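Side-chain contacts in pectinesterase 1 (Solanum lycopersicum, PDB 1XG2), which removes methyl esters from cell-wall pectin by hydrolysis, releasing methanol, and may prepare fruit cell walls for softening during ripening: residues N4-V7 and G13-Q16; Y259-N264 and S272-W277. One frame throughout, in Å; residues are numbered along the deposited sequence.

Contact 1 (N4-V7 and G13-Q16); sequences NAVV and GDYQ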
loop_
_atom_site.group_PDB
_atom_site.type_symbol
_atom_site.label_atom_id
_atom_site.label_comp_id
_atom_site.label_asym_id
_atom_site.label_seq_id
_atom_site.Cartn_x
_atom_site.Cartn_y
_atom_site.Cartn_z
ATOM N N ASN A 4 6.902 27.027 1.197
ATOM C CA ASN A 4 6.865 27.577 -0.157
ATOM C C ASN A 4 5.464 28.013 -0.606
ATOM O O ASN A 4 5.327 28.844 -1.502
ATOM C CB ASN A 4 7.417 26.566 -1.170
ATOM C CG ASN A 4 8.859 26.175 -0.878
ATOM O OD1 ASN A 4 9.803 26.884 -1.252
ATOM N ND2 ASN A 4 9.035 25.059 -0.204
ATOM N N ALA A 5 4.430 27.439 -0.009
ATOM C CA ALA A 5 3.055 27.824 -0.312
ATOM C C ALA A 5 2.205 27.610 0.911
ATOM O O ALA A 5 2.356 26.598 1.588
ATOM C CB ALA A 5 2.510 27.002 -1.464
ATOM N N VAL A 6 1.296 28.542 1.184
ATOM C CA VAL A 6 0.468 28.479 2.378
ATOM C C VAL A 6 -0.994 28.357 1.967
ATOM O O VAL A 6 -1.455 29.069 1.079
ATOM C CB VAL A 6 0.680 29.719 3.279
ATOM C CG1 VAL A 6 -0.296 29.717 4.465
ATOM C CG2 VAL A 6 2.138 29.769 3.771
ATOM N N VAL A 7 -1.701 27.439 2.613
ATOM C CA VAL A 7 -3.132 27.268 2.429
ATOM C C VAL A 7 -3.831 27.736 3.695
ATOM O O VAL A 7 -3.460 27.346 4.796
ATOM C CB VAL A 7 -3.483 25.808 2.162
ATOM C CG1 VAL A 7 -4.987 25.622 2.075
ATOM C CG2 VAL A 7 -2.783 25.311 0.897
ATOM N N GLY A 13 -3.302 33.283 3.404
ATOM C CA GLY A 13 -2.345 32.453 2.700
ATOM C C GLY A 13 -2.265 32.754 1.223
ATOM O O GLY A 13 -2.786 33.766 0.748
ATOM N N ASP A 14 -1.588 31.866 0.504
ATOM C CA ASP A 14 -1.491 31.927 -0.952
ATOM C C ASP A 14 -2.697 31.307 -1.640
ATOM O O ASP A 14 -3.017 31.680 -2.762
ATOM C CB ASP A 14 -0.247 31.193 -1.433
ATOM C CG ASP A 14 1.016 31.753 -0.843
ATOM O OD1 ASP A 14 1.271 32.959 -1.053
ATOM O OD2 ASP A 14 1.800 31.082 -0.151
ATOM N N TYR A 15 -3.333 30.330 -0.992
ATOM C CA TYR A 15 -4.503 29.659 -1.574
ATOM C C TYR A 15 -5.513 29.340 -0.495
ATOM O O TYR A 15 -5.167 29.208 0.681
ATOM C CB TYR A 15 -4.110 28.358 -2.309
ATOM C CG TYR A 15 -3.032 28.524 -3.350
ATOM C CD1 TYR A 15 -3.346 28.921 -4.654
ATOM C CD2 TYR A 15 -1.692 28.296 -3.036
ATOM C CE1 TYR A 15 -2.359 29.085 -5.617
ATOM C CE2 TYR A 15 -0.691 28.455 -3.996
ATOM C CZ TYR A 15 -1.030 28.853 -5.283
ATOM O OH TYR A 15 -0.048 29.029 -6.234
ATOM N N GLN A 16 -6.763 29.199 -0.910
ATOM C CA GLN A 16 -7.853 28.882 -0.010
ATOM C C GLN A 16 -8.062 27.367 0.165
ATOM O O GLN A 16 -8.644 26.924 1.172
ATOM C CB GLN A 16 -9.135 29.511 -0.545
ATOM C CG GLN A 16 -10.307 29.459 0.425
ATOM C CD GLN A 16 -11.004 30.809 0.590
ATOM O OE1 GLN A 16 -11.361 31.462 -0.406
ATOM N NE2 GLN A 16 -11.195 31.229 1.842
#
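Asp14 and Val6 meet through backbone and carboxylate. The backbone N of Val6 donates to Asp14 OD2 at 2.9 Å, on the anti lone pair of that oxygen, turned away from OD1. In the other direction Val6 O takes two donors: Asp14 N at 2.9 Å, tilted 33° from the carbonyl plane, and Tyr15 N at 3.1 Å, nearly in line with the C=O bond. CG of Asp14 stands beside its own backbone N (chi1 -58°), which brings the carboxylate back to the same residue whose carbonyl that N grips. CG1 of Val6 lies 3.8 Å from Gly13 CA. One residue on, Val7 CA makes a CH...O contact of 3.3 Å with Tyr15 O, at the single bridge between these backbones. Strand 5-7 is an edge strand of the longest parallel sheet of the right-handed beta-helix that forms this chain, the C-terminal pectinesterase part of a longer protein, and the loop that follows folds back along its outer edge before helix 18-24. Ala5 CB reaches the rim of the Tyr15 ring near its plane, 4.3 Å from CE2. Farther out, Tyr15 packs on Glu20, Ala21 and Ala24 of that helix, while Ala5 and Val7 bond through their backbones to strand 33-37.

Contact 2 (Y259-N264 and S272-W277); sequences YGEFMN and SKRVKW
Arg274 grips the carboxylate of Glu261 side-on with two nitrogens. NE gives its hydrogen to Glu261 OE2 at 2.8 Å and NH2 gives one to Glu261 OE1 at 3.0 Å, the latter almost straight at 170°. Both oxygens use their syn lone pairs, and the two flat groups lie 15° from coplanar, so the pair closes as a bidentate salt bridge. A bend in the arginine chain at chi2 (-77°) turns its NE edge to the glutamate, whose own chain is extended beyond CG. The buried charges are also held from outside: Glu261 OE2 accepts from Trp245 NE1 and bonds Tyr280 OH, while Arg274 NH1 and NH2 donate to the carbonyls of Pro242 and Gly268. A methionine in place of Arg274 would probably leave the Glu261 carboxylate buried without its countercharge and those two carbonyls without these donors. Farther along the strand, Trp277 CZ3 comes 3.9 Å from Tyr259 CD2, which lies at the edge of the indole near its plane; Val275 CG2 covers one indole face, 3.6 Å above it. The Tyr259 hydroxyl bonds Ser227 OG and its ring stacks on Trp245; the Tyr259 side chain lies about 5 Å from that of Arg221, a probable substrate-binding residue. The contact thus ties strand 258-262 of the beta-helix to the loop leading to strand 280-283, with strand 228-232 on the other side in the sheet and Leu236 of strand 235-236 touching both charged side chains.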
loop_
_atom_site.group_PDB
_atom_site.type_symbol
_atom_site.label_atom_id
_atom_site.label_comp_id
_atom_site.label_asym_id
_atom_site.label_seq_id
_atom_site.Cartn_x
_atom_site.Cartn_y
_atom_site.Cartn_z
ATOM N N TYR A 259 2.401 -14.532 9.101
ATOM C CA TYR A 259 2.054 -13.636 10.181
ATOM C C TYR A 259 2.963 -13.946 11.359
ATOM O O TYR A 259 3.042 -15.091 11.804
ATOM C CB TYR A 259 0.583 -13.813 10.571
ATOM C CG TYR A 259 -0.425 -13.212 9.608
ATOM C CD1 TYR A 259 -0.033 -12.373 8.566
ATOM C CD2 TYR A 259 -1.783 -13.501 9.736
ATOM C CE1 TYR A 259 -0.959 -11.840 7.690
ATOM C CE2 TYR A 259 -2.729 -12.947 8.881
ATOM C CZ TYR A 259 -2.311 -12.124 7.854
ATOM O OH TYR A 259 -3.239 -11.595 7.005
ATOM N N GLY A 260 3.651 -12.935 11.860
ATOM C CA GLY A 260 4.600 -13.126 12.937
ATOM C C GLY A 260 4.398 -12.157 14.067
ATOM O O GLY A 260 3.950 -11.032 13.851
ATOM N N GLU A 261 4.727 -12.610 15.276
ATOM C CA GLU A 261 4.803 -11.763 16.452
ATOM C C GLU A 261 6.141 -11.977 17.163
ATOM O O GLU A 261 6.548 -13.121 17.385
ATOM C CB GLU A 261 3.644 -12.052 17.401
ATOM C CG GLU A 261 2.298 -11.578 16.868
ATOM C CD GLU A 261 1.132 -12.026 17.735
ATOM O OE1 GLU A 261 0.927 -11.415 18.800
ATOM O OE2 GLU A 261 0.422 -12.982 17.350
ATOM N N PHE A 262 6.810 -10.877 17.500
ATOM C CA PHE A 262 8.135 -10.884 18.123
ATOM C C PHE A 262 8.170 -9.900 19.279
ATOM O O PHE A 262 8.054 -8.699 19.081
ATOM C CB PHE A 262 9.199 -10.489 17.086
ATOM C CG PHE A 262 10.603 -10.345 17.624
ATOM C CD1 PHE A 262 11.351 -11.462 17.970
ATOM C CD2 PHE A 262 11.195 -9.097 17.736
ATOM C CE1 PHE A 262 12.659 -11.330 18.438
ATOM C CE2 PHE A 262 12.499 -8.953 18.192
ATOM C CZ PHE A 262 13.236 -10.077 18.544
ATOM N N MET A 263 8.327 -10.419 20.491
ATOM C CA MET A 263 8.639 -9.626 21.688
ATOM C C MET A 263 7.614 -8.506 21.961
ATOM O O MET A 263 7.953 -7.407 22.380
ATOM C CB MET A 263 10.033 -9.021 21.508
ATOM C CG MET A 263 11.125 -10.089 21.408
ATOM S SD MET A 263 11.258 -11.072 22.907
ATOM C CE MET A 263 12.465 -12.265 22.314
ATOM N N ASN A 264 6.340 -8.797 21.757
ATOM C CA ASN A 264 5.281 -7.874 22.159
ATOM C C ASN A 264 5.011 -7.942 23.668
ATOM O O ASN A 264 5.424 -8.887 24.349
ATOM C CB ASN A 264 4.007 -8.165 21.385
ATOM C CG ASN A 264 4.184 -7.981 19.894
ATOM O OD1 ASN A 264 4.811 -7.034 19.455
ATOM N ND2 ASN A 264 3.633 -8.891 19.118
ATOM N N SER A 272 -0.366 -18.153 23.686
ATOM C CA SER A 272 -0.666 -19.566 23.942
ATOM C C SER A 272 -2.002 -20.033 23.366
ATOM O O SER A 272 -2.217 -21.227 23.223
ATOM C CB SER A 272 -0.640 -19.846 25.441
ATOM O OG SER A 272 -1.809 -19.317 26.042
ATOM N N LYS A 273 -2.893 -19.102 23.024
ATOM C CA LYS A 273 -4.171 -19.490 22.420
ATOM C C LYS A 273 -4.338 -18.955 20.987
ATOM O O LYS A 273 -5.429 -18.913 20.435
ATOM C CB LYS A 273 -5.297 -18.958 23.308
ATOM C CG LYS A 273 -5.330 -19.644 24.676
ATOM N N ARG A 274 -3.213 -18.616 20.371
ATOM C CA ARG A 274 -3.218 -18.151 18.983
ATOM C C ARG A 274 -3.622 -19.246 18.028
ATOM O O ARG A 274 -3.542 -20.435 18.348
ATOM C CB ARG A 274 -1.831 -17.647 18.582
ATOM C CG ARG A 274 -1.481 -16.342 19.231
ATOM C CD ARG A 274 -2.150 -15.158 18.586
ATOM N NE ARG A 274 -1.589 -13.888 19.049
ATOM C CZ ARG A 274 -2.128 -13.125 19.992
ATOM N NH1 ARG A 274 -3.222 -13.509 20.625
ATOM N NH2 ARG A 274 -1.550 -11.988 20.333
ATOM N N VAL A 275 -4.044 -18.837 16.839
ATOM C CA VAL A 275 -4.284 -19.757 15.751
ATOM C C VAL A 275 -3.058 -20.652 15.555
ATOM O O VAL A 275 -1.930 -20.259 15.861
ATOM C CB VAL A 275 -4.602 -19.016 14.424
ATOM C CG1 VAL A 275 -5.949 -18.323 14.507
ATOM C CG2 VAL A 275 -3.482 -18.024 14.050
ATOM N N LYS A 276 -3.294 -21.849 15.036
ATOM C CA LYS A 276 -2.229 -22.826 14.826
ATOM C C LYS A 276 -1.896 -22.970 13.341
ATOM O O LYS A 276 -1.340 -23.985 12.904
ATOM C CB LYS A 276 -2.649 -24.168 15.427
ATOM C CG LYS A 276 -2.730 -24.150 16.957
ATOM C CD LYS A 276 -3.221 -25.503 17.491
ATOM C CE LYS A 276 -3.396 -25.510 19.022
ATOM N NZ LYS A 276 -2.359 -24.721 19.765
ATOM N N TRP A 277 -2.215 -21.937 12.566
ATOM C CA TRP A 277 -2.008 -21.971 11.117
ATOM C C TRP A 277 -0.524 -22.193 10.848
ATOM O O TRP A 277 0.312 -21.634 11.552
ATOM C CB TRP A 277 -2.393 -20.642 10.478
ATOM C CG TRP A 277 -3.754 -20.139 10.742
ATOM C CD1 TRP A 277 -4.854 -20.853 11.131
ATOM C CD2 TRP A 277 -4.175 -18.784 10.623
ATOM N NE1 TRP A 277 -5.936 -20.013 11.261
ATOM C CE2 TRP A 277 -5.548 -18.736 10.947
ATOM C CE3 TRP A 277 -3.531 -17.594 10.249
ATOM C CZ2 TRP A 277 -6.283 -17.549 10.909
ATOM C CZ3 TRP A 277 -4.257 -16.418 10.223
ATOM C CH2 TRP A 277 -5.614 -16.403 10.552
#

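How the contacts relate
Contacts 1 and 2 lie on opposite sides of the chain's centre, with centres about 48 Å apart and nearest atoms about 37 Å apart. Both join a strand of the same long parallel sheet to the loop that follows it: 5-7 is an outermost strand, whereas 258-262 has a neighbour on each side. The chemistry follows that placing. At the partly exposed end, contact 1 works mainly through backbone groups, and its one carboxylate accepts a backbone N-H. In contact 2 all four touching residues are buried; it spans wider-spaced backbones through side chains alone, pairs opposite charges and, separately, brings two aromatic side chains together. Contact 2 also lies near the probable substrate-binding residues; contact 1 is remote from them.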